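Local coordinates for putative uncharacterized protein (Bacillus anthracis, PDB 3LNO), which is of unknown function but belongs to the DUF59 family and probably takes part in iron-sulfur cluster assembly, at residues A8-V20 / D66-V78. Sequence-based numbering, arbitrary orientation.
Sequences AFENKLYANLEAV and DVKKVLSTNVPEV
Leu17, Leu71 and Leu13 make the greasy centre of this helix pair. Leu17 CD2 sits 3.8 Å from Leu71 CD2 and also touches Val67 CG1, while Leu71 CD2 reaches back to the backbone O of Leu13. Branched aliphatic chains suit these places because their methyls can fill the wedge between two helices whose axes approach to 10.1 Å at 122°. Toward the end of 8-20, Val20 CG2 lies 3.9 Å from Val70 CG2; the short Ala19 also meets Val70 and lets the backbones come near. At the other end the Phe9 ring is wedged beside the turn 75-78: its CE1 meets Val75 CG1 at 3.6 Å, Val78 CA lies at the ring edge, and Leu13 CG covers one face. With CG anti to the backbone N (chi1 -171°), the ring swings from the flank of its helix toward the turn.

Both helices pack on one face of the mixed sheet of an alpha-beta fold: Leu13 and Leu71 rest on strand 46-50, and Phe9 and Leu13 on strand 35-40.

Extended Lys12 reaches Glu77, whose chain is bent, in a salt bridge; the 2.5 Å between Lys12 NZ and Glu77 OE2 is improbably short, and its exact length is doubtful. Asn16 ND2 donates almost straight (171°) to Lys12 O, 2.9 Å away, from above the carbonyl plane, which fixes the amide over Val75 CG2. Its OD1 and backbone O both accept from a water that in turn accepts from Asn74 ND2, bridging the helices.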
ATOM      1  N   ALA A   8      12.132   8.676   6.569  1.00 31.08           N
ATOM      2  CA  ALA A   8      12.588   7.348   6.921  1.00 34.52           C
ATOM      3  C   ALA A   8      11.411   6.535   7.484  1.00 32.80           C
ATOM      4  O   ALA A   8      11.316   5.332   7.260  1.00 38.84           O
ATOM      5  CB  ALA A   8      13.763   7.411   7.923  1.00 38.04           C
ATOM      6  N   PHE A   9      10.499   7.204   8.190  1.00 31.08           N
ATOM      7  CA  PHE A   9       9.327   6.522   8.733  1.00 27.50           C
ATOM      8  C   PHE A   9       8.411   6.094   7.589  1.00 27.52           C
ATOM      9  O   PHE A   9       7.866   4.999   7.589  1.00 24.42           O
ATOM     10  CB  PHE A   9       8.580   7.409   9.745  1.00 26.06           C
ATOM     11  CG  PHE A   9       7.481   6.682  10.492  1.00 32.77           C
ATOM     12  CD1 PHE A   9       7.739   5.463  11.107  1.00 29.68           C
ATOM     13  CD2 PHE A   9       6.194   7.218  10.576  1.00 28.73           C
ATOM     14  CE1 PHE A   9       6.738   4.782  11.796  1.00 27.28           C
ATOM     15  CE2 PHE A   9       5.195   6.555  11.267  1.00 25.29           C
ATOM     16  CZ  PHE A   9       5.464   5.319  11.876  1.00 24.85           C
ATOM     17  N   GLU A  10       8.245   6.978   6.616  1.00 25.71           N
ATOM     18  CA  GLU A  10       7.437   6.697   5.443  1.00 28.20           C
ATOM     19  C   GLU A  10       7.979   5.503   4.700  1.00 24.40           C
ATOM     20  O   GLU A  10       7.227   4.669   4.199  1.00 23.83           O
ATOM     21  CB  GLU A  10       7.400   7.929   4.524  1.00 23.62           C
ATOM     22  CG  GLU A  10       6.689   9.072   5.213  1.00 26.07           C
ATOM     23  CD  GLU A  10       6.930  10.411   4.545  1.00 32.32           C
ATOM     24  OE1 GLU A  10       7.855  10.531   3.702  1.00 33.48           O
ATOM     25  OE2 GLU A  10       6.207  11.353   4.914  1.00 35.61           O
ATOM     26  N   ASN A  11       9.298   5.428   4.628  1.00 23.19           N
ATOM     27  CA  ASN A  11       9.907   4.337   3.907  1.00 23.78           C
ATOM     28  C   ASN A  11       9.636   3.028   4.672  1.00 31.56           C
ATOM     29  O   ASN A  11       9.304   1.995   4.087  1.00 32.39           O
ATOM     30  CB  ASN A  11      11.405   4.605   3.760  1.00 25.22           C
ATOM     31  CG  ASN A  11      12.092   3.546   2.956  1.00 33.91           C
ATOM     32  OD1 ASN A  11      11.741   3.310   1.807  1.00 37.94           O
ATOM     33  ND2 ASN A  11      13.058   2.870   3.568  1.00 34.67           N
ATOM     34  N   LYS A  12       9.780   3.076   5.989  1.00 29.49           N
ATOM     35  CA  LYS A  12       9.509   1.897   6.809  1.00 28.83           C
ATOM     36  C   LYS A  12       8.050   1.454   6.664  1.00 25.48           C
ATOM     37  O   LYS A  12       7.755   0.272   6.490  1.00 28.04           O
ATOM     38  CB  LYS A  12       9.818   2.205   8.275  1.00 23.37           C
ATOM     39  CG  LYS A  12       9.507   1.041   9.210  1.00 29.58           C
ATOM     40  CD  LYS A  12       9.763   1.446  10.652  1.00 33.31           C
ATOM     41  CE  LYS A  12      10.019   0.222  11.534  1.00 39.62           C
ATOM     42  NZ  LYS A  12      10.178   0.595  12.985  1.00 42.80           N
ATOM     43  N   LEU A  13       7.126   2.405   6.697  1.00 23.20           N
ATOM     44  CA  LEU A  13       5.723   2.057   6.516  1.00 25.03           C
ATOM     45  C   LEU A  13       5.500   1.405   5.163  1.00 27.63           C
ATOM     46  O   LEU A  13       4.749   0.433   5.050  1.00 21.81           O
ATOM     47  CB  LEU A  13       4.817   3.281   6.657  1.00 20.01           C
ATOM     48  CG  LEU A  13       4.684   3.948   8.031  1.00 26.33           C
ATOM     49  CD1 LEU A  13       3.849   5.221   7.894  1.00 26.92           C
ATOM     50  CD2 LEU A  13       4.020   3.023   9.007  1.00 22.01           C
ATOM     51  N   TYR A  14       6.124   1.948   4.123  1.00 23.08           N
ATOM     52  CA  TYR A  14       5.871   1.440   2.768  1.00 22.69           C
ATOM     53  C   TYR A  14       6.377   0.002   2.627  1.00 22.45           C
ATOM     54  O   TYR A  14       5.708  -0.845   2.039  1.00 21.07           O
ATOM     55  CB  TYR A  14       6.537   2.365   1.734  1.00 22.03           C
ATOM     56  CG  TYR A  14       6.353   2.006   0.280  1.00 20.70           C
ATOM     57  CD1 TYR A  14       5.280   2.508  -0.450  1.00 26.17           C
ATOM     58  CD2 TYR A  14       7.272   1.176  -0.380  1.00 23.61           C
ATOM     59  CE1 TYR A  14       5.110   2.202  -1.778  1.00 27.91           C
ATOM     60  CE2 TYR A  14       7.096   0.837  -1.716  1.00 23.73           C
ATOM     61  CZ  TYR A  14       6.033   1.372  -2.410  1.00 29.24           C
ATOM     62  OH  TYR A  14       5.874   1.060  -3.734  1.00 32.17           O
ATOM     63  N   ALA A  15       7.547  -0.272   3.190  1.00 23.15           N
ATOM     64  CA  ALA A  15       8.132  -1.617   3.128  1.00 26.11           C
ATOM     65  C   ALA A  15       7.225  -2.622   3.832  1.00 27.56           C
ATOM     66  O   ALA A  15       7.082  -3.765   3.404  1.00 27.64           O
ATOM     67  CB  ALA A  15       9.590  -1.645   3.781  1.00 19.17           C
ATOM     68  N   ASN A  16       6.589  -2.202   4.912  1.00 24.93           N
ATOM     69  CA  ASN A  16       5.730  -3.142   5.629  1.00 26.27           C
ATOM     70  C   ASN A  16       4.434  -3.470   4.873  1.00 23.78           C
ATOM     71  O   ASN A  16       3.786  -4.479   5.144  1.00 24.99           O
ATOM     72  CB  ASN A  16       5.449  -2.640   7.043  1.00 23.41           C
ATOM     73  CG  ASN A  16       6.551  -3.024   7.996  1.00 26.81           C
ATOM     74  OD1 ASN A  16       6.514  -4.102   8.595  1.00 28.39           O
ATOM     75  ND2 ASN A  16       7.564  -2.157   8.120  1.00 27.47           N
ATOM     76  N   LEU A  17       4.064  -2.617   3.917  1.00 20.89           N
ATOM     77  CA  LEU A  17       2.875  -2.852   3.097  1.00 18.90           C
ATOM     78  C   LEU A  17       3.082  -4.040   2.140  1.00 25.25           C
ATOM     79  O   LEU A  17       2.137  -4.520   1.505  1.00 26.11           O
ATOM     80  CB  LEU A  17       2.509  -1.580   2.334  1.00 20.37           C
ATOM     81  CG  LEU A  17       1.968  -0.429   3.202  1.00 25.28           C
ATOM     82  CD1 LEU A  17       1.673   0.781   2.316  1.00 21.60           C
ATOM     83  CD2 LEU A  17       0.669  -0.881   3.933  1.00 24.50           C
ATOM     84  N   GLU A  18       4.305  -4.549   2.060  1.00 24.09           N
ATOM     85  CA  GLU A  18       4.521  -5.789   1.296  1.00 26.89           C
ATOM     86  C   GLU A  18       3.854  -6.986   1.929  1.00 27.11           C
ATOM     87  O   GLU A  18       3.768  -8.042   1.301  1.00 28.04           O
ATOM     88  CB  GLU A  18       5.999  -6.116   1.134  1.00 28.27           C
ATOM     89  CG  GLU A  18       6.695  -5.154   0.224  1.00 38.63           C
ATOM     90  CD  GLU A  18       8.155  -5.466   0.081  1.00 56.57           C
ATOM     91  OE1 GLU A  18       8.856  -5.601   1.113  1.00 60.79           O
ATOM     92  OE2 GLU A  18       8.595  -5.576  -1.080  1.00 70.07           O
ATOM     93  N   ALA A  19       3.404  -6.852   3.172  1.00 29.26           N
ATOM     94  CA  ALA A  19       2.708  -7.959   3.829  1.00 28.46           C
ATOM     95  C   ALA A  19       1.218  -7.911   3.574  1.00 31.66           C
ATOM     96  O   ALA A  19       0.480  -8.714   4.135  1.00 34.45           O
ATOM     97  CB  ALA A  19       2.982  -7.951   5.328  1.00 28.70           C
ATOM     98  N   VAL A  20       0.758  -6.948   2.773  1.00 25.40           N
ATOM     99  CA  VAL A  20      -0.680  -6.856   2.426  1.00 20.51           C
ATOM    100  C   VAL A  20      -0.874  -7.395   1.007  1.00 25.84           C
ATOM    101  O   VAL A  20      -0.346  -6.834   0.040  1.00 24.69           O
ATOM    102  CB  VAL A  20      -1.181  -5.382   2.460  1.00 36.75           C
ATOM    103  CG1 VAL A  20      -2.629  -5.296   1.998  1.00 30.90           C
ATOM    104  CG2 VAL A  20      -0.975  -4.731   3.862  1.00 25.92           C
ATOM    105  N   ASP A  66      -6.816  -4.684   6.069  1.00 34.51           N
ATOM    106  CA  ASP A  66      -5.521  -5.360   6.123  1.00 33.49           C
ATOM    107  C   ASP A  66      -4.352  -4.359   6.241  1.00 29.70           C
ATOM    108  O   ASP A  66      -3.401  -4.578   6.996  1.00 27.72           O
ATOM    109  CB  ASP A  66      -5.347  -6.242   4.901  1.00 44.03           C
ATOM    110  CG  ASP A  66      -5.244  -7.697   5.257  1.00 69.00           C
ATOM    111  OD1 ASP A  66      -6.228  -8.245   5.811  1.00 73.86           O
ATOM    112  OD2 ASP A  66      -4.170  -8.293   4.991  1.00 80.80           O
ATOM    113  N   VAL A  67      -4.446  -3.241   5.529  1.00 28.18           N
ATOM    114  CA  VAL A  67      -3.472  -2.169   5.689  1.00 21.56           C
ATOM    115  C   VAL A  67      -3.408  -1.702   7.148  1.00 24.35           C
ATOM    116  O   VAL A  67      -2.331  -1.622   7.738  1.00 25.34           O
ATOM    117  CB  VAL A  67      -3.765  -0.957   4.739  1.00 26.98           C
ATOM    118  CG1 VAL A  67      -2.942   0.232   5.134  1.00 25.06           C
ATOM    119  CG2 VAL A  67      -3.439  -1.301   3.287  1.00 28.80           C
ATOM    120  N   LYS A  68      -4.562  -1.432   7.759  1.00 26.07           N
ATOM    121  CA  LYS A  68      -4.552  -0.964   9.148  1.00 26.76           C
ATOM    122  C   LYS A  68      -4.017  -2.006  10.118  1.00 24.96           C
ATOM    123  O   LYS A  68      -3.212  -1.706  10.984  1.00 29.93           O
ATOM    124  CB  LYS A  68      -5.934  -0.481   9.577  1.00 30.19           C
ATOM    125  CG  LYS A  68      -6.428   0.674   8.712  1.00 33.57           C
ATOM    126  CD  LYS A  68      -7.725   1.247   9.257  1.00 36.31           C
ATOM    127  CE  LYS A  68      -7.975   2.661   8.727  1.00 33.91           C
ATOM    128  NZ  LYS A  68      -9.100   3.272   9.478  1.00 36.99           N
ATOM    129  N   LYS A  69      -4.444  -3.240   9.965  1.00 28.96           N
ATOM    130  CA  LYS A  69      -3.927  -4.295  10.821  1.00 28.22           C
ATOM    131  C   LYS A  69      -2.422  -4.464  10.642  1.00 27.66           C
ATOM    132  O   LYS A  69      -1.664  -4.574  11.627  1.00 29.66           O
ATOM    133  CB  LYS A  69      -4.633  -5.611  10.508  1.00 43.59           C
ATOM    134  CG  LYS A  69      -4.124  -6.784  11.337  1.00 59.03           C
ATOM    135  CD  LYS A  69      -5.117  -7.962  11.365  1.00 74.35           C
ATOM    136  CE  LYS A  69      -5.098  -8.778  10.067  1.00 83.55           C
ATOM    137  NZ  LYS A  69      -5.887 -10.053  10.188  1.00 87.77           N
ATOM    138  N   VAL A  70      -1.965  -4.496   9.394  1.00 27.28           N
ATOM    139  CA  VAL A  70      -0.552  -4.805   9.178  1.00 27.12           C
ATOM    140  C   VAL A  70       0.303  -3.685   9.769  1.00 28.59           C
ATOM    141  O   VAL A  70       1.259  -3.931  10.502  1.00 29.42           O
ATOM    142  CB  VAL A  70      -0.227  -5.034   7.690  1.00 31.38           C
ATOM    143  CG1 VAL A  70       1.268  -4.731   7.405  1.00 22.88           C
ATOM    144  CG2 VAL A  70      -0.595  -6.466   7.289  1.00 32.45           C
ATOM    145  N   LEU A  71      -0.054  -2.442   9.474  1.00 25.91           N
ATOM    146  CA  LEU A  71       0.789  -1.347   9.940  1.00 29.29           C
ATOM    147  C   LEU A  71       0.720  -1.208  11.463  1.00 29.17           C
ATOM    148  O   LEU A  71       1.753  -1.043  12.110  1.00 29.82           O
ATOM    149  CB  LEU A  71       0.448  -0.042   9.230  1.00 25.93           C
ATOM    150  CG  LEU A  71       0.695  -0.044   7.730  1.00 25.69           C
ATOM    151  CD1 LEU A  71       0.378   1.321   7.159  1.00 28.84           C
ATOM    152  CD2 LEU A  71       2.173  -0.428   7.403  1.00 21.55           C
ATOM    153  N   SER A  72      -0.477  -1.323  12.052  1.00 23.64           N
ATOM    154  CA  SER A  72      -0.583  -1.136  13.493  1.00 22.99           C
ATOM    155  C   SER A  72       0.141  -2.261  14.219  1.00 32.75           C
ATOM    156  O   SER A  72       0.751  -2.060  15.272  1.00 35.38           O
ATOM    157  CB  SER A  72      -2.046  -1.058  13.948  1.00 28.84           C
ATOM    158  OG  SER A  72      -2.750  -2.257  13.639  1.00 30.81           O
ATOM    159  N   THR A  73       0.083  -3.452  13.649  1.00 32.44           N
ATOM    160  CA  THR A  73       0.749  -4.591  14.262  1.00 33.43           C
ATOM    161  C   THR A  73       2.261  -4.573  14.030  1.00 38.74           C
ATOM    162  O   THR A  73       3.041  -4.768  14.960  1.00 34.36           O
ATOM    163  CB  THR A  73       0.186  -5.894  13.709  1.00 38.29           C
ATOM    164  OG1 THR A  73      -1.234  -5.901  13.921  1.00 38.14           O
ATOM    165  CG2 THR A  73       0.836  -7.082  14.397  1.00 40.61           C
ATOM    166  N   ASN A  74       2.681  -4.326  12.796  1.00 38.48           N
ATOM    167  CA  ASN A  74       4.094  -4.472  12.448  1.00 34.64           C
ATOM    168  C   ASN A  74       4.919  -3.223  12.689  1.00 36.49           C
ATOM    169  O   ASN A  74       6.129  -3.300  12.884  1.00 37.05           O
ATOM    170  CB  ASN A  74       4.238  -5.033  11.020  1.00 34.22           C
ATOM    171  CG  ASN A  74       3.694  -6.466  10.907  1.00 35.24           C
ATOM    172  OD1 ASN A  74       3.278  -7.045  11.904  1.00 39.46           O
ATOM    173  ND2 ASN A  74       3.707  -7.038   9.709  1.00 40.86           N
ATOM    174  N   VAL A  75       4.262  -2.071  12.728  1.00 34.86           N
ATOM    175  CA  VAL A  75       4.958  -0.811  12.990  1.00 31.10           C
ATOM    176  C   VAL A  75       4.231  -0.081  14.118  1.00 37.60           C
ATOM    177  O   VAL A  75       3.583   0.951  13.897  1.00 34.44           O
ATOM    178  CB  VAL A  75       4.987   0.062  11.727  1.00 34.29           C
ATOM    179  CG1 VAL A  75       5.928   1.235  11.924  1.00 34.36           C
ATOM    180  CG2 VAL A  75       5.400  -0.795  10.513  1.00 31.66           C
ATOM    181  N   PRO A  76       4.328  -0.631  15.343  1.00 39.74           N
ATOM    182  CA  PRO A  76       3.545  -0.190  16.512  1.00 41.09           C
ATOM    183  C   PRO A  76       3.722   1.282  16.845  1.00 39.37           C
ATOM    184  O   PRO A  76       2.857   1.859  17.486  1.00 42.31           O
ATOM    185  CB  PRO A  76       4.090  -1.059  17.655  1.00 42.12           C
ATOM    186  CG  PRO A  76       5.484  -1.536  17.144  1.00 40.25           C
ATOM    187  CD  PRO A  76       5.251  -1.734  15.671  1.00 33.73           C
ATOM    188  N   GLU A  77       4.824   1.892  16.421  1.00 38.65           N
ATOM    189  CA  GLU A  77       5.016   3.307  16.698  1.00 39.54           C
ATOM    190  C   GLU A  77       4.198   4.223  15.772  1.00 37.10           C
ATOM    191  O   GLU A  77       4.212   5.452  15.938  1.00 34.56           O
ATOM    192  CB  GLU A  77       6.513   3.698  16.697  1.00 44.42           C
ATOM    193  CG  GLU A  77       7.205   3.759  15.314  1.00 43.10           C
ATOM    194  CD  GLU A  77       7.679   2.393  14.814  1.00 45.19           C
ATOM    195  OE1 GLU A  77       7.047   1.369  15.174  1.00 48.49           O
ATOM    196  OE2 GLU A  77       8.679   2.349  14.049  1.00 40.35           O
ATOM    197  N   VAL A  78       3.488   3.648  14.798  1.00 29.07           N
ATOM    198  CA  VAL A  78       2.594   4.479  13.994  1.00 31.90           C
ATOM    199  C   VAL A  78       1.402   4.919  14.870  1.00 38.78           C
ATOM    200  O   VAL A  78       0.961   4.166  15.739  1.00 36.65           O
ATOM    201  CB  VAL A  78       2.077   3.755  12.712  1.00 32.01           C
ATOM    202  CG1 VAL A  78       1.056   2.684  13.053  1.00 31.80           C
ATOM    203  CG2 VAL A  78       1.447   4.745  11.756  1.00 29.19           C
TER
HETATM  204  O   HOH W   1       4.557  -5.781   7.560  1.00 33.81           O